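Local structure of aldehyde dehydrogenase (Burkholderia vietnamiensis, 5KF0) at residues Gly56-Leu68 with Ala202-Leu214. The protein probably oxidises aldehydes to carboxylic acids with a nicotinamide adenine dinucleotide cofactor, as other aldehyde dehydrogenases do, and binds NADPH. Sequence-based numbering, arbitrary orientation. Where two conformers were deposited one is given.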
ATOM      1  N   GLY A  56      19.057   7.046  30.759  1.00 14.59           N
ATOM      2  CA  GLY A  56      20.417   6.940  30.250  1.00 13.67           C
ATOM      3  C   GLY A  56      20.698   5.571  29.662  1.00 15.92           C
ATOM      4  O   GLY A  56      21.365   5.448  28.629  1.00 16.03           O
ATOM      5  N   ALA A  57      20.174   4.524  30.300  1.00 14.21           N
ATOM      6  CA  ALA A  57      20.343   3.179  29.767  1.00 15.05           C
ATOM      7  C   ALA A  57      19.593   3.015  28.450  1.00 18.82           C
ATOM      8  O   ALA A  57      20.071   2.325  27.541  1.00 14.55           O
ATOM      9  CB  ALA A  57      19.872   2.144  30.790  1.00 15.19           C
ATOM     10  N   ALA A  58      18.420   3.645  28.330  1.00 13.08           N
ATOM     11  CA  ALA A  58      17.675   3.583  27.079  1.00 12.96           C
ATOM     12  C   ALA A  58      18.465   4.224  25.948  1.00 14.11           C
ATOM     13  O   ALA A  58      18.522   3.682  24.838  1.00 13.75           O
ATOM     14  CB  ALA A  58      16.311   4.266  27.241  1.00 12.01           C
ATOM     15  N   VAL A  59      19.094   5.374  26.220  1.00 13.57           N
ATOM     16  CA  VAL A  59      19.930   6.031  25.217  1.00 14.63           C
ATOM     17  C   VAL A  59      21.033   5.092  24.763  1.00 16.00           C
ATOM     18  O   VAL A  59      21.281   4.941  23.559  1.00 15.90           O
ATOM     19  CB  VAL A  59      20.497   7.358  25.763  1.00 14.54           C
ATOM     20  CG1 VAL A  59      21.585   7.917  24.835  1.00 17.83           C
ATOM     21  CG2 VAL A  59      19.385   8.389  25.927  1.00 14.16           C
ATOM     22  N   ASP A  60      21.684   4.417  25.711  1.00 15.40           N
ATOM     23  CA  ASP A  60      22.775   3.516  25.364  1.00 17.16           C
ATOM     24  C   ASP A  60      22.294   2.307  24.576  1.00 18.12           C
ATOM     25  O   ASP A  60      23.093   1.720  23.835  1.00 19.94           O
ATOM     26  CB  ASP A  60      23.517   3.066  26.623  1.00 19.44           C
ATOM     27  CG  ASP A  60      24.318   4.194  27.258  1.00 32.10           C
ATOM     28  OD1 ASP A  60      24.568   5.204  26.561  1.00 37.02           O
ATOM     29  OD2 ASP A  60      24.698   4.069  28.442  1.00 37.22           O
ATOM     30  N   ALA A  61      21.018   1.936  24.701  1.00 15.06           N
ATOM     31  CA  ALA A  61      20.454   0.792  23.992  1.00 16.81           C
ATOM     32  C   ALA A  61      19.939   1.124  22.596  1.00 15.13           C
ATOM     33  O   ALA A  61      19.491   0.214  21.895  1.00 15.26           O
ATOM     34  CB  ALA A  61      19.308   0.172  24.806  1.00 14.35           C
ATOM     35  N   VAL A  62      19.976   2.392  22.176  1.00 13.96           N
ATOM     36  CA  VAL A  62      19.380   2.778  20.895  1.00 16.27           C
ATOM     37  C   VAL A  62      20.025   2.023  19.734  1.00 15.23           C
ATOM     38  O   VAL A  62      19.335   1.419  18.902  1.00 16.06           O
ATOM     39  CB  VAL A  62      19.471   4.301  20.706  1.00 17.10           C
ATOM     40  CG1 VAL A  62      19.169   4.675  19.256  1.00 21.80           C
ATOM     41  CG2 VAL A  62      18.480   4.976  21.652  1.00 14.82           C
ATOM     42  N   LYS A  63      21.356   2.053  19.646  1.00 17.43           N
ATOM     43  CA  LYS A  63      22.003   1.396  18.510  1.00 16.78           C
ATOM     44  C   LYS A  63      21.845  -0.121  18.579  1.00 15.16           C
ATOM     45  O   LYS A  63      21.464  -0.727  17.560  1.00 16.36           O
ATOM     46  CB  LYS A  63      23.468   1.838  18.412  1.00 21.86           C
ATOM     47  CG  LYS A  63      24.204   1.276  17.204  1.00 26.79           C
ATOM     48  CD  LYS A  63      25.517   2.031  16.985  1.00 42.89           C
ATOM     49  CE  LYS A  63      26.613   1.123  16.451  1.00 49.02           C
ATOM     50  NZ  LYS A  63      26.353   0.703  15.050  1.00 52.17           N
ATOM     51  N   PRO A  64      22.062  -0.787  19.719  1.00 15.08           N
ATOM     52  CA  PRO A  64      21.832  -2.242  19.750  1.00 15.41           C
ATOM     53  C   PRO A  64      20.409  -2.645  19.383  1.00 17.79           C
ATOM     54  O   PRO A  64      20.211  -3.648  18.681  1.00 17.98           O
ATOM     55  CB  PRO A  64      22.171  -2.605  21.201  1.00 21.77           C
ATOM     56  CG  PRO A  64      23.157  -1.570  21.618  1.00 23.28           C
ATOM     57  CD  PRO A  64      22.713  -0.310  20.958  1.00 17.57           C
ATOM     58  N   MET A  65      19.408  -1.888  19.836  1.00 14.50           N
ATOM     59  CA  MET A  65      18.027  -2.189  19.467  1.00 15.26           C
ATOM     60  C   MET A  65      17.799  -1.979  17.979  1.00 16.49           C
ATOM     61  O   MET A  65      17.122  -2.783  17.330  1.00 16.86           O
ATOM     62  CB  MET A  65      17.059  -1.324  20.281  1.00 16.38           C
ATOM     63  CG  MET A  65      16.861  -1.802  21.699  1.00 16.89           C
ATOM     64  SD  MET A  65      16.134  -3.462  21.746  1.00 17.05           S
ATOM     65  CE  MET A  65      14.508  -3.158  21.091  1.00 19.67           C
ATOM     66  N   ARG A  66      18.360  -0.899  17.425  1.00 14.60           N
ATOM     67  CA  ARG A  66      18.210  -0.614  16.001  0.62 16.87           C
ATOM     68  C   ARG A  66      18.843  -1.704  15.139  1.00 19.16           C
ATOM     69  O   ARG A  66      18.385  -1.962  14.020  1.00 22.47           O
ATOM     70  CB  ARG A  66      18.833   0.748  15.685  0.62 22.58           C
ATOM     71  CG  ARG A  66      18.748   1.168  14.231  0.62 25.43           C
ATOM     72  CD  ARG A  66      19.364   2.548  14.001  0.62 29.47           C
ATOM     73  NE  ARG A  66      20.822   2.523  13.864  0.62 31.01           N
ATOM     74  CZ  ARG A  66      21.667   3.165  14.667  0.62 33.79           C
ATOM     75  NH1 ARG A  66      21.209   3.887  15.686  0.62 31.11           N
ATOM     76  NH2 ARG A  66      22.973   3.088  14.449  0.62 34.96           N
ATOM     77  N   GLU A  67      19.881  -2.354  15.637  1.00 15.81           N
ATOM     78  CA  GLU A  67      20.576  -3.372  14.858  1.00 16.91           C
ATOM     79  C   GLU A  67      19.977  -4.763  15.007  1.00 19.24           C
ATOM     80  O   GLU A  67      20.351  -5.665  14.251  1.00 21.45           O
ATOM     81  CB  GLU A  67      22.057  -3.394  15.245  1.00 20.02           C
ATOM     82  CG  GLU A  67      22.758  -2.108  14.827  1.00 19.83           C
ATOM     83  CD  GLU A  67      24.220  -2.080  15.180  1.00 31.42           C
ATOM     84  OE1 GLU A  67      24.651  -2.885  16.029  1.00 36.85           O
ATOM     85  OE2 GLU A  67      24.942  -1.241  14.603  1.00 33.95           O
ATOM     86  N   LEU A  68      19.074  -4.958  15.957  1.00 15.58           N
ATOM     87  CA  LEU A  68      18.408  -6.240  16.129  0.58 17.38           C
ATOM     88  C   LEU A  68      17.600  -6.579  14.879  1.00 17.75           C
ATOM     89  O   LEU A  68      16.707  -5.803  14.502  1.00 19.10           O
ATOM     90  CB  LEU A  68      17.502  -6.171  17.352  0.58 19.34           C
ATOM     91  CG  LEU A  68      17.219  -7.421  18.178  0.58 20.94           C
ATOM     92  CD1 LEU A  68      18.522  -7.982  18.721  0.58 21.73           C
ATOM     93  CD2 LEU A  68      16.268  -7.058  19.310  0.58 19.72           C
ATOM     94  N   ALA A 202      12.346  -9.776  30.793  1.00 14.22           N
ATOM     95  CA  ALA A 202      13.674  -9.944  31.369  1.00 13.32           C
ATOM     96  C   ALA A 202      14.268 -11.314  31.075  1.00 16.29           C
ATOM     97  O   ALA A 202      15.489 -11.484  31.192  1.00 18.16           O
ATOM     98  CB  ALA A 202      13.616  -9.711  32.877  1.00 13.73           C
ATOM     99  N   GLU A 203      13.437 -12.284  30.686  1.00 14.69           N
ATOM    100  CA  GLU A 203      13.904 -13.605  30.288  1.00 14.59           C
ATOM    101  C   GLU A 203      14.511 -13.627  28.892  1.00 17.21           C
ATOM    102  O   GLU A 203      15.139 -14.630  28.533  1.00 19.01           O
ATOM    103  CB  GLU A 203      12.744 -14.607  30.340  1.00 14.64           C
ATOM    104  CG  GLU A 203      12.075 -14.715  31.714  1.00 15.81           C
ATOM    105  CD  GLU A 203      10.799 -15.548  31.693  1.00 24.06           C
ATOM    106  OE1 GLU A 203      10.323 -15.915  30.597  1.00 21.49           O
ATOM    107  OE2 GLU A 203      10.265 -15.835  32.786  1.00 23.68           O
ATOM    108  N   THR A 204      14.338 -12.564  28.106  1.00 15.26           N
ATOM    109  CA  THR A 204      14.791 -12.571  26.723  1.00 18.21           C
ATOM    110  C   THR A 204      16.198 -11.997  26.597  1.00 22.44           C
ATOM    111  O   THR A 204      16.753 -11.414  27.529  1.00 17.73           O
ATOM    112  CB  THR A 204      13.851 -11.772  25.822  1.00 18.82           C
ATOM    113  OG1 THR A 204      14.007 -10.374  26.094  1.00 21.18           O
ATOM    114  CG2 THR A 204      12.407 -12.187  26.033  1.00 15.59           C
ATOM    115  N   ASN A 205      16.744 -12.134  25.388  1.00 21.82           N
ATOM    116  CA  ASN A 205      18.067 -11.672  25.014  1.00 25.00           C
ATOM    117  C   ASN A 205      18.117 -10.216  24.602  1.00 25.89           C
ATOM    118  O   ASN A 205      19.066  -9.827  23.912  1.00 27.52           O
ATOM    119  CB  ASN A 205      18.605 -12.534  23.870  1.00 20.89           C
ATOM    120  CG  ASN A 205      19.688 -13.451  24.330  1.00 38.56           C
ATOM    121  OD1 ASN A 205      20.562 -13.842  23.559  1.00 44.55           O
ATOM    122  ND2 ASN A 205      19.650 -13.801  25.613  1.00 35.24           N
ATOM    123  N   LEU A 206      17.150  -9.402  24.996  1.00 18.11           N
ATOM    124  CA  LEU A 206      17.164  -8.007  24.581  1.00 15.60           C
ATOM    125  C   LEU A 206      18.417  -7.307  25.094  1.00 16.53           C
ATOM    126  O   LEU A 206      18.882  -7.601  26.205  1.00 16.26           O
ATOM    127  CB  LEU A 206      15.932  -7.285  25.120  1.00 14.26           C
ATOM    128  CG  LEU A 206      14.624  -7.601  24.415  1.00 12.61           C
ATOM    129  CD1 LEU A 206      13.458  -7.115  25.272  1.00 14.70           C
ATOM    130  CD2 LEU A 206      14.616  -6.934  23.041  1.00 14.98           C
ATOM    131  N   PRO A 207      18.976  -6.364  24.331  1.00 15.10           N
ATOM    132  CA  PRO A 207      20.122  -5.589  24.825  0.51 16.49           C
ATOM    133  C   PRO A 207      19.769  -4.873  26.121  1.00 14.42           C
ATOM    134  O   PRO A 207      18.647  -4.403  26.297  1.00 15.43           O
ATOM    135  CB  PRO A 207      20.389  -4.589  23.692  0.51 17.96           C
ATOM    136  CG  PRO A 207      19.724  -5.171  22.475  0.51 13.07           C
ATOM    137  CD  PRO A 207      18.564  -5.976  22.973  0.51 13.78           C
ATOM    138  N   LYS A 208      20.739  -4.789  27.035  1.00 16.03           N
ATOM    139  CA  LYS A 208      20.500  -4.092  28.288  1.00 18.34           C
ATOM    140  C   LYS A 208      20.184  -2.627  28.028  1.00 15.59           C
ATOM    141  O   LYS A 208      20.867  -1.952  27.244  1.00 16.26           O
ATOM    142  CB  LYS A 208      21.710  -4.216  29.213  1.00 20.86           C
ATOM    143  CG  LYS A 208      21.844  -5.593  29.836  1.00 34.89           C
ATOM    144  CD  LYS A 208      20.483  -6.205  30.163  1.00 38.35           C
ATOM    145  CE  LYS A 208      20.590  -7.443  31.051  1.00 35.67           C
ATOM    146  NZ  LYS A 208      20.588  -8.716  30.285  1.00 38.09           N
ATOM    147  N   GLY A 209      19.118  -2.143  28.676  1.00 16.99           N
ATOM    148  CA  GLY A 209      18.566  -0.832  28.419  1.00 14.27           C
ATOM    149  C   GLY A 209      17.409  -0.817  27.438  1.00 15.52           C
ATOM    150  O   GLY A 209      16.806   0.245  27.235  1.00 15.92           O
ATOM    151  N   ALA A 210      17.093  -1.956  26.813  1.00 13.18           N
ATOM    152  CA  ALA A 210      15.924  -2.013  25.939  1.00 13.34           C
ATOM    153  C   ALA A 210      14.651  -1.638  26.679  1.00 13.91           C
ATOM    154  O   ALA A 210      13.749  -1.035  26.085  1.00 12.78           O
ATOM    155  CB  ALA A 210      15.771  -3.414  25.335  1.00 14.11           C
ATOM    156  N   PHE A 211      14.545  -1.972  27.962  1.00 12.18           N
ATOM    157  CA  PHE A 211      13.324  -1.613  28.667  1.00 11.86           C
ATOM    158  C   PHE A 211      13.592  -1.369  30.141  1.00 14.25           C
ATOM    159  O   PHE A 211      14.508  -1.942  30.737  1.00 13.88           O
ATOM    160  CB  PHE A 211      12.245  -2.693  28.502  1.00 12.34           C
ATOM    161  CG  PHE A 211      12.504  -3.950  29.287  1.00 13.55           C
ATOM    162  CD1 PHE A 211      11.931  -4.125  30.537  1.00 14.73           C
ATOM    163  CD2 PHE A 211      13.296  -4.971  28.762  1.00 13.31           C
ATOM    164  CE1 PHE A 211      12.156  -5.289  31.263  1.00 12.40           C
ATOM    165  CE2 PHE A 211      13.518  -6.152  29.479  1.00 12.49           C
ATOM    166  CZ  PHE A 211      12.939  -6.308  30.730  1.00 14.61           C
ATOM    167  N   SER A 212      12.787  -0.476  30.707  1.00 11.96           N
ATOM    168  CA  SER A 212      12.603  -0.348  32.141  1.00 11.55           C
ATOM    169  C   SER A 212      11.111  -0.229  32.403  1.00 13.19           C
ATOM    170  O   SER A 212      10.377   0.360  31.605  1.00 14.51           O
ATOM    171  CB  SER A 212      13.347   0.877  32.714  1.00 11.65           C
ATOM    172  OG  SER A 212      14.758   0.725  32.580  1.00 13.21           O
ATOM    173  N   VAL A 213      10.656  -0.796  33.521  1.00 11.58           N
ATOM    174  CA  VAL A 213       9.270  -0.640  33.962  1.00  9.52           C
ATOM    175  C   VAL A 213       9.343  -0.127  35.398  1.00  9.86           C
ATOM    176  O   VAL A 213       9.792  -0.846  36.301  1.00 11.87           O
ATOM    177  CB  VAL A 213       8.462  -1.944  33.860  1.00 14.23           C
ATOM    178  CG1 VAL A 213       7.038  -1.735  34.397  1.00 12.50           C
ATOM    179  CG2 VAL A 213       8.415  -2.429  32.397  1.00 12.44           C
ATOM    180  N   LEU A 214       8.936   1.120  35.602  1.00 10.96           N
ATOM    181  CA  LEU A 214       9.209   1.845  36.843  1.00 11.80           C
ATOM    182  C   LEU A 214       7.919   2.390  37.436  1.00 11.40           C
ATOM    183  O   LEU A 214       7.384   3.396  36.926  1.00 12.88           O
ATOM    184  CB  LEU A 214      10.188   2.992  36.594  1.00 12.19           C
ATOM    185  CG  LEU A 214      11.566   2.636  36.038  1.00 11.90           C
ATOM    186  CD1 LEU A 214      12.390   3.906  35.867  1.00 13.60           C
ATOM    187  CD2 LEU A 214      12.286   1.659  36.948  1.00 13.62           C
TER
HETATM  188  O   HOH W   1      22.036   0.426  28.151  1.00 29.82           O
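A type II beta turn, Pro207 to Ala210, lies against residues 57-65, where helix 48-60 gives way to helix 62-67. Ala210 N closes the turn on Pro207 O, and Gly209, at the third position with a positive phi of 95°, brings its CA within 3.6 Å of Ala57 O. Packing here is close: Ala61 CB sits 3.4 Å from Gly209 C. Alongside, Ala58 CA makes a CH···O contact of 3.5 Å to Gly209 O. A water donates to both Ala57 O and Lys208 O, 2.8 Å from each, joining helix to turn. The turn lies on the connection from helix 192-202 to strand 211-213, an outermost strand of the parallel part of the sheet in this Rossmann-like cofactor-binding domain. From helix 62-67, Met65 crosses Pro207 at about a right angle; bends at chi2 (-62°) and chi3 (-67°) bring its sulfur to the turn, with SD 3.6 Å from Ala210 CB and 3.7 Å from Pro207 CD. Leu206 CD2 touches both this sulfur and Leu68 CD2, while Pro64 CB rests against CB and CG of the Pro207 ring, with CB to CB at 3.6 Å. Outside the two segments, Asn20 OD1 accepts from Gly209 N.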